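Local atomic coordinates of lumazine-binding protein (Silicibacter pomeroyi DSS-3, PDB entry 3FKA), a protein that is of unknown function but has an NTF2-like fold and belongs to a putative lumazine-binding family. Residues T68-S76 and L86-R96. Residues are numbered along the deposited sequence; the frame is centred on the assembly and turned at random.
Sequences TDPFWAISS and LHVENDWAGMR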
ATOM      1  N   THR B  68      16.887  24.918   7.289  1.00 29.52           N
ATOM      2  CA  THR B  68      15.457  24.620   7.166  0.50 30.35           C
ATOM      3  C   THR B  68      15.099  23.228   7.701  1.00 30.78           C
ATOM      4  O   THR B  68      15.844  22.272   7.488  1.00 30.77           O
ATOM      5  CB  THR B  68      14.983  24.778   5.705  0.50 30.55           C
ATOM      6  OG1 THR B  68      15.053  26.166   5.356  0.50 30.71           O
ATOM      7  CG2 THR B  68      13.549  24.308   5.524  0.50 30.59           C
ATOM      8  N   ASP B  69      13.977  23.150   8.416  1.00 32.11           N
ATOM      9  CA  ASP B  69      13.482  21.904   8.970  0.50 33.11           C
ATOM     10  C   ASP B  69      12.462  21.474   7.922  1.00 33.53           C
ATOM     11  O   ASP B  69      11.359  22.051   7.836  1.00 33.95           O
ATOM     12  CB  ASP B  69      12.862  22.095  10.352  0.50 33.48           C
ATOM     13  CG  ASP B  69      12.470  20.776  11.013  0.50 33.94           C
ATOM     14  OD1 ASP B  69      12.978  19.705  10.610  0.50 34.53           O
ATOM     15  OD2 ASP B  69      11.664  20.818  11.966  0.50 34.50           O
ATOM     16  N   PRO B  70      12.812  20.463   7.118  1.00 33.88           N
ATOM     17  CA  PRO B  70      11.874  20.104   6.062  1.00 34.04           C
ATOM     18  C   PRO B  70      10.680  19.265   6.479  1.00 33.27           C
ATOM     19  O   PRO B  70      10.804  18.454   7.384  1.00 33.35           O
ATOM     20  CB  PRO B  70      12.745  19.260   5.144  1.00 34.04           C
ATOM     21  CG  PRO B  70      13.637  18.534   6.075  1.00 34.43           C
ATOM     22  CD  PRO B  70      13.957  19.531   7.145  1.00 34.19           C
ATOM     23  N   PHE B  71       9.541  19.517   5.828  1.00 32.52           N
ATOM     24  CA  PHE B  71       8.347  18.740   6.049  1.00 31.63           C
ATOM     25  C   PHE B  71       8.490  17.414   5.330  1.00 30.07           C
ATOM     26  O   PHE B  71       8.931  17.391   4.188  1.00 28.89           O
ATOM     27  CB  PHE B  71       7.078  19.386   5.475  1.00 32.55           C
ATOM     28  CG  PHE B  71       5.957  18.374   5.219  1.00 32.70           C
ATOM     29  CD1 PHE B  71       5.122  17.955   6.246  1.00 33.14           C
ATOM     30  CD2 PHE B  71       5.789  17.795   3.947  1.00 33.01           C
ATOM     31  CE1 PHE B  71       4.124  17.007   6.012  1.00 32.93           C
ATOM     32  CE2 PHE B  71       4.808  16.837   3.716  1.00 32.87           C
ATOM     33  CZ  PHE B  71       3.974  16.451   4.748  1.00 32.85           C
ATOM     34  N   TRP B  72       8.100  16.324   5.979  1.00 29.15           N
ATOM     35  CA  TRP B  72       8.060  15.006   5.335  1.00 28.97           C
ATOM     36  C   TRP B  72       7.144  14.081   6.128  1.00 27.68           C
ATOM     37  O   TRP B  72       6.921  14.282   7.331  1.00 26.70           O
ATOM     38  CB  TRP B  72       9.430  14.347   5.144  1.00 30.78           C
ATOM     39  CG  TRP B  72      10.135  14.097   6.418  1.00 31.20           C
ATOM     40  CD1 TRP B  72      10.819  15.015   7.153  1.00 31.68           C
ATOM     41  CD2 TRP B  72      10.255  12.863   7.104  1.00 31.60           C
ATOM     42  NE1 TRP B  72      11.353  14.431   8.262  1.00 31.98           N
ATOM     43  CE2 TRP B  72      11.023  13.105   8.260  1.00 31.83           C
ATOM     44  CE3 TRP B  72       9.787  11.574   6.864  1.00 31.54           C
ATOM     45  CZ2 TRP B  72      11.328  12.101   9.176  1.00 31.76           C
ATOM     46  CZ3 TRP B  72      10.097  10.572   7.765  1.00 31.70           C
ATOM     47  CH2 TRP B  72      10.859  10.843   8.913  1.00 31.73           C
ATOM     48  N   ALA B  73       6.620  13.074   5.439  1.00 26.51           N
ATOM     49  CA  ALA B  73       5.738  12.087   6.047  1.00 26.71           C
ATOM     50  C   ALA B  73       5.841  10.779   5.300  1.00 26.68           C
ATOM     51  O   ALA B  73       6.055  10.790   4.105  1.00 27.52           O
ATOM     52  CB  ALA B  73       4.298  12.583   6.022  1.00 25.98           C
ATOM     53  N   ILE B  74       5.701   9.665   6.009  1.00 26.38           N
ATOM     54  CA  ILE B  74       5.702   8.342   5.406  1.00 26.41           C
ATOM     55  C   ILE B  74       4.234   7.999   5.224  1.00 25.64           C
ATOM     56  O   ILE B  74       3.518   7.815   6.213  1.00 25.59           O
ATOM     57  CB  ILE B  74       6.419   7.294   6.263  1.00 26.81           C
ATOM     58  CG1 ILE B  74       7.907   7.609   6.303  1.00 27.47           C
ATOM     59  CG2 ILE B  74       6.244   5.906   5.688  1.00 26.16           C
ATOM     60  CD1 ILE B  74       8.703   6.788   7.337  1.00 27.95           C
ATOM     61  N   SER B  75       3.785   7.970   3.975  1.00 25.08           N
ATOM     62  CA  SER B  75       2.410   7.648   3.639  1.00 24.79           C
ATOM     63  C   SER B  75       2.216   6.140   3.553  1.00 23.84           C
ATOM     64  O   SER B  75       1.122   5.666   3.793  1.00 23.22           O
ATOM     65  CB  SER B  75       1.986   8.343   2.351  1.00 25.77           C
ATOM     66  OG  SER B  75       1.937   9.739   2.580  1.00 26.38           O
ATOM     67  N   SER B  76       3.238   5.403   3.112  1.00 23.43           N
ATOM     68  CA  SER B  76       3.142   3.947   3.136  1.00 23.53           C
ATOM     69  C   SER B  76       4.511   3.298   3.083  1.00 23.42           C
ATOM     70  O   SER B  76       5.483   3.895   2.590  1.00 23.46           O
ATOM     71  CB  SER B  76       2.263   3.369   2.013  1.00 24.46           C
ATOM     72  OG  SER B  76       2.907   3.407   0.761  1.00 25.02           O
ATOM     73  N   LEU B  86       8.377   2.297  -0.496  1.00 25.76           N
ATOM     74  CA  LEU B  86       7.875   3.358   0.370  0.50 26.13           C
ATOM     75  C   LEU B  86       7.288   4.520  -0.389  1.00 25.70           C
ATOM     76  O   LEU B  86       7.801   4.889  -1.443  1.00 26.19           O
ATOM     77  CB  LEU B  86       9.041   3.953   1.176  0.50 26.40           C
ATOM     78  CG  LEU B  86       9.918   3.314   2.288  0.50 26.50           C
ATOM     79  CD1 LEU B  86       9.286   3.414   3.686  0.50 25.88           C
ATOM     80  CD2 LEU B  86      10.359   1.873   1.949  0.50 26.23           C
ATOM     81  N   HIS B  87       6.244   5.117   0.166  1.00 24.20           N
ATOM     82  CA  HIS B  87       5.603   6.321  -0.382  1.00 24.02           C
ATOM     83  C   HIS B  87       5.915   7.385   0.674  1.00 23.70           C
ATOM     84  O   HIS B  87       5.444   7.285   1.819  1.00 23.25           O
ATOM     85  CB  HIS B  87       4.104   6.181  -0.651  1.00 24.19           C
ATOM     86  CG  HIS B  87       3.410   7.464  -0.998  1.00 23.66           C
ATOM     87  ND1 HIS B  87       2.043   7.622  -0.888  1.00 23.89           N
ATOM     88  CD2 HIS B  87       3.895   8.663  -1.399  1.00 23.80           C
ATOM     89  CE1 HIS B  87       1.716   8.847  -1.262  1.00 23.70           C
ATOM     90  NE2 HIS B  87       2.821   9.499  -1.578  1.00 23.44           N
ATOM     91  N   VAL B  88       6.706   8.387   0.288  1.00 23.60           N
ATOM     92  CA  VAL B  88       7.081   9.467   1.147  1.00 23.72           C
ATOM     93  C   VAL B  88       6.635  10.807   0.566  1.00 24.28           C
ATOM     94  O   VAL B  88       6.781  11.027  -0.649  1.00 24.84           O
ATOM     95  CB  VAL B  88       8.653   9.545   1.330  1.00 24.33           C
ATOM     96  CG1 VAL B  88       9.076  10.675   2.300  1.00 23.93           C
ATOM     97  CG2 VAL B  88       9.232   8.193   1.812  1.00 24.85           C
ATOM     98  N   GLU B  89       6.043  11.653   1.409  1.00 24.42           N
ATOM     99  CA  GLU B  89       5.650  13.005   1.047  0.50 25.35           C
ATOM    100  C   GLU B  89       6.754  13.891   1.540  1.00 25.86           C
ATOM    101  O   GLU B  89       7.203  13.703   2.660  1.00 25.66           O
ATOM    102  CB  GLU B  89       4.404  13.489   1.769  0.50 25.55           C
ATOM    103  CG  GLU B  89       3.124  12.781   1.491  0.50 25.56           C
ATOM    104  CD  GLU B  89       1.958  13.410   2.257  0.50 25.70           C
ATOM    105  OE1 GLU B  89       2.182  14.128   3.249  0.50 25.05           O
ATOM    106  OE2 GLU B  89       0.799  13.200   1.868  0.50 26.30           O
ATOM    107  N   ASN B  90       7.217  14.846   0.740  1.00 26.66           N
ATOM    108  CA  ASN B  90       8.271  15.732   1.245  1.00 27.87           C
ATOM    109  C   ASN B  90       8.356  17.028   0.479  1.00 28.05           C
ATOM    110  O   ASN B  90       7.918  17.102  -0.646  1.00 27.16           O
ATOM    111  CB  ASN B  90       9.627  15.029   1.289  1.00 29.29           C
ATOM    112  CG  ASN B  90      10.114  14.595  -0.048  1.00 30.37           C
ATOM    113  OD1 ASN B  90      10.462  15.412  -0.885  1.00 32.24           O
ATOM    114  ND2 ASN B  90      10.258  13.301  -0.223  1.00 31.90           N
ATOM    115  N   ASP B  91       8.885  18.046   1.145  1.00 28.06           N
ATOM    116  CA  ASP B  91       9.101  19.337   0.538  1.00 28.83           C
ATOM    117  C   ASP B  91      10.565  19.435   0.176  1.00 28.41           C
ATOM    118  O   ASP B  91      11.420  18.955   0.909  1.00 27.51           O
ATOM    119  CB  ASP B  91       8.784  20.502   1.469  1.00 30.26           C
ATOM    120  CG  ASP B  91       7.315  20.713   1.676  1.00 31.36           C
ATOM    121  OD1 ASP B  91       6.526  20.112   0.945  1.00 32.96           O
ATOM    122  OD2 ASP B  91       6.942  21.524   2.548  1.00 32.59           O
ATOM    123  N   TRP B  92      10.834  20.028  -0.974  1.00 27.74           N
ATOM    124  CA  TRP B  92      12.197  20.264  -1.425  1.00 27.86           C
ATOM    125  C   TRP B  92      12.175  21.431  -2.399  1.00 27.58           C
ATOM    126  O   TRP B  92      11.354  21.459  -3.313  1.00 27.31           O
ATOM    127  CB  TRP B  92      12.815  19.030  -2.090  1.00 28.29           C
ATOM    128  CG  TRP B  92      14.212  19.307  -2.623  1.00 28.30           C
ATOM    129  CD1 TRP B  92      15.345  19.432  -1.893  1.00 28.54           C
ATOM    130  CD2 TRP B  92      14.596  19.486  -3.992  1.00 28.09           C
ATOM    131  NE1 TRP B  92      16.421  19.676  -2.715  1.00 28.47           N
ATOM    132  CE2 TRP B  92      15.995  19.706  -4.011  1.00 28.31           C
ATOM    133  CE3 TRP B  92      13.897  19.491  -5.205  1.00 28.81           C
ATOM    134  CZ2 TRP B  92      16.710  19.933  -5.192  1.00 28.53           C
ATOM    135  CZ3 TRP B  92      14.618  19.691  -6.398  1.00 28.67           C
ATOM    136  CH2 TRP B  92      16.005  19.926  -6.372  1.00 28.69           C
ATOM    137  N   ALA B  93      13.054  22.404  -2.173  1.00 27.89           N
ATOM    138  CA  ALA B  93      13.181  23.560  -3.061  1.00 28.18           C
ATOM    139  C   ALA B  93      11.866  24.278  -3.364  1.00 28.10           C
ATOM    140  O   ALA B  93      11.647  24.724  -4.488  1.00 28.82           O
ATOM    141  CB  ALA B  93      13.863  23.114  -4.362  1.00 28.06           C
ATOM    142  N   GLY B  94      11.007  24.400  -2.351  1.00 28.25           N
ATOM    143  CA  GLY B  94       9.728  25.088  -2.475  1.00 28.29           C
ATOM    144  C   GLY B  94       8.596  24.357  -3.160  1.00 28.63           C
ATOM    145  O   GLY B  94       7.552  24.969  -3.433  1.00 29.11           O
HETATM  146  N   MSE B  95       8.771  23.057  -3.404  1.00 28.58           N
HETATM  147  CA  MSE B  95       7.771  22.213  -4.065  1.00 29.03           C
HETATM  148  C   MSE B  95       7.467  20.994  -3.205  1.00 28.55           C
HETATM  149  O   MSE B  95       8.346  20.547  -2.464  1.00 28.03           O
HETATM  150  CB  MSE B  95       8.321  21.752  -5.412  1.00 29.60           C
HETATM  151  CG  MSE B  95       8.578  22.870  -6.424  1.00 30.07           C
HETATM  152 SE   MSE B  95       9.647  22.249  -7.930  0.75 30.76          SE
HETATM  153  CE  MSE B  95      11.323  21.877  -7.027  1.00 31.15           C
ATOM    154  N   ARG B  96       6.241  20.474  -3.308  1.00 28.15           N
ATOM    155  CA  ARG B  96       5.787  19.279  -2.591  1.00 27.85           C
ATOM    156  C   ARG B  96       5.853  18.095  -3.534  1.00 26.40           C
ATOM    157  O   ARG B  96       5.271  18.136  -4.609  1.00 26.31           O
ATOM    158  CB  ARG B  96       4.344  19.415  -2.121  1.00 29.23           C
ATOM    159  CG  ARG B  96       3.772  18.193  -1.349  1.00 30.66           C
ATOM    160  CD  ARG B  96       4.449  17.888  -0.030  1.00 32.75           C
ATOM    161  NE  ARG B  96       4.247  18.991   0.924  1.00 33.63           N
ATOM    162  CZ  ARG B  96       3.281  19.092   1.833  1.00 34.81           C
ATOM    163  NH1 ARG B  96       2.306  18.175   1.961  1.00 35.76           N
ATOM    164  NH2 ARG B  96       3.272  20.174   2.615  1.00 34.63           N
TER
HETATM  165  O   HOH W   1       9.092  22.305   4.341  1.00 41.40           O
HETATM  166  O   HOH W   2       0.095  10.934   0.652  0.50 11.47           O
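The ring of Phe-71 carries the guanidinium of Arg-96 on one face, the two stacked with centres 4.0 Å apart and planes 29° from parallel, so that CE2 of Phe-71 sits over the middle of the guanidinium. At the ring's edge, in its plane, OE1 of Glu-89, in the conformer described here, comes 3.3 Å from CZ of Phe-71. The imidazole of His-87 takes CB of Ser-75 over one face, a CH-pi contact 3.7 Å from the centroid; Phe-100 packs edge-to-face with this ring, and NE2 of His-87 is hydrogen-bonded to OD1 of Asp-98.

The chain of Arg-96 bends at chi2 and chi3 (both 64°), folding its head over Phe-71, while NE forms a salt bridge with OD1 of Asp-91, met on the syn side but tilted out of the carboxylate plane. A leucine in place of Arg-96 would probably leave the Asp-91 carboxylate without this mate and the Phe-71 face without its flat cation. A water ties OD2 of Asp-91 to Phe-71 N.

Near His-87 the register slips by one residue in a classic beta bulge, which lets one carbonyl serve two N-H groups while the antiparallel hairpin goes on: Ser-75 N (2.8 Å) and Ser-76 N (3.2 Å) both donate to His-87 O. Ala-73 and Glu-89 exchange two bonds.

Residues 72-76 and 86-92 form the hairpin; Arg-96 starts strand 95-106 beyond a type I' turn. In this NTF2-like sheet Trp-72 lies against Val-15 of helix 4-24, Val-88 meets Leu-101 of strand 95-106, and at Ser-76 the sheet continues into a second subunit.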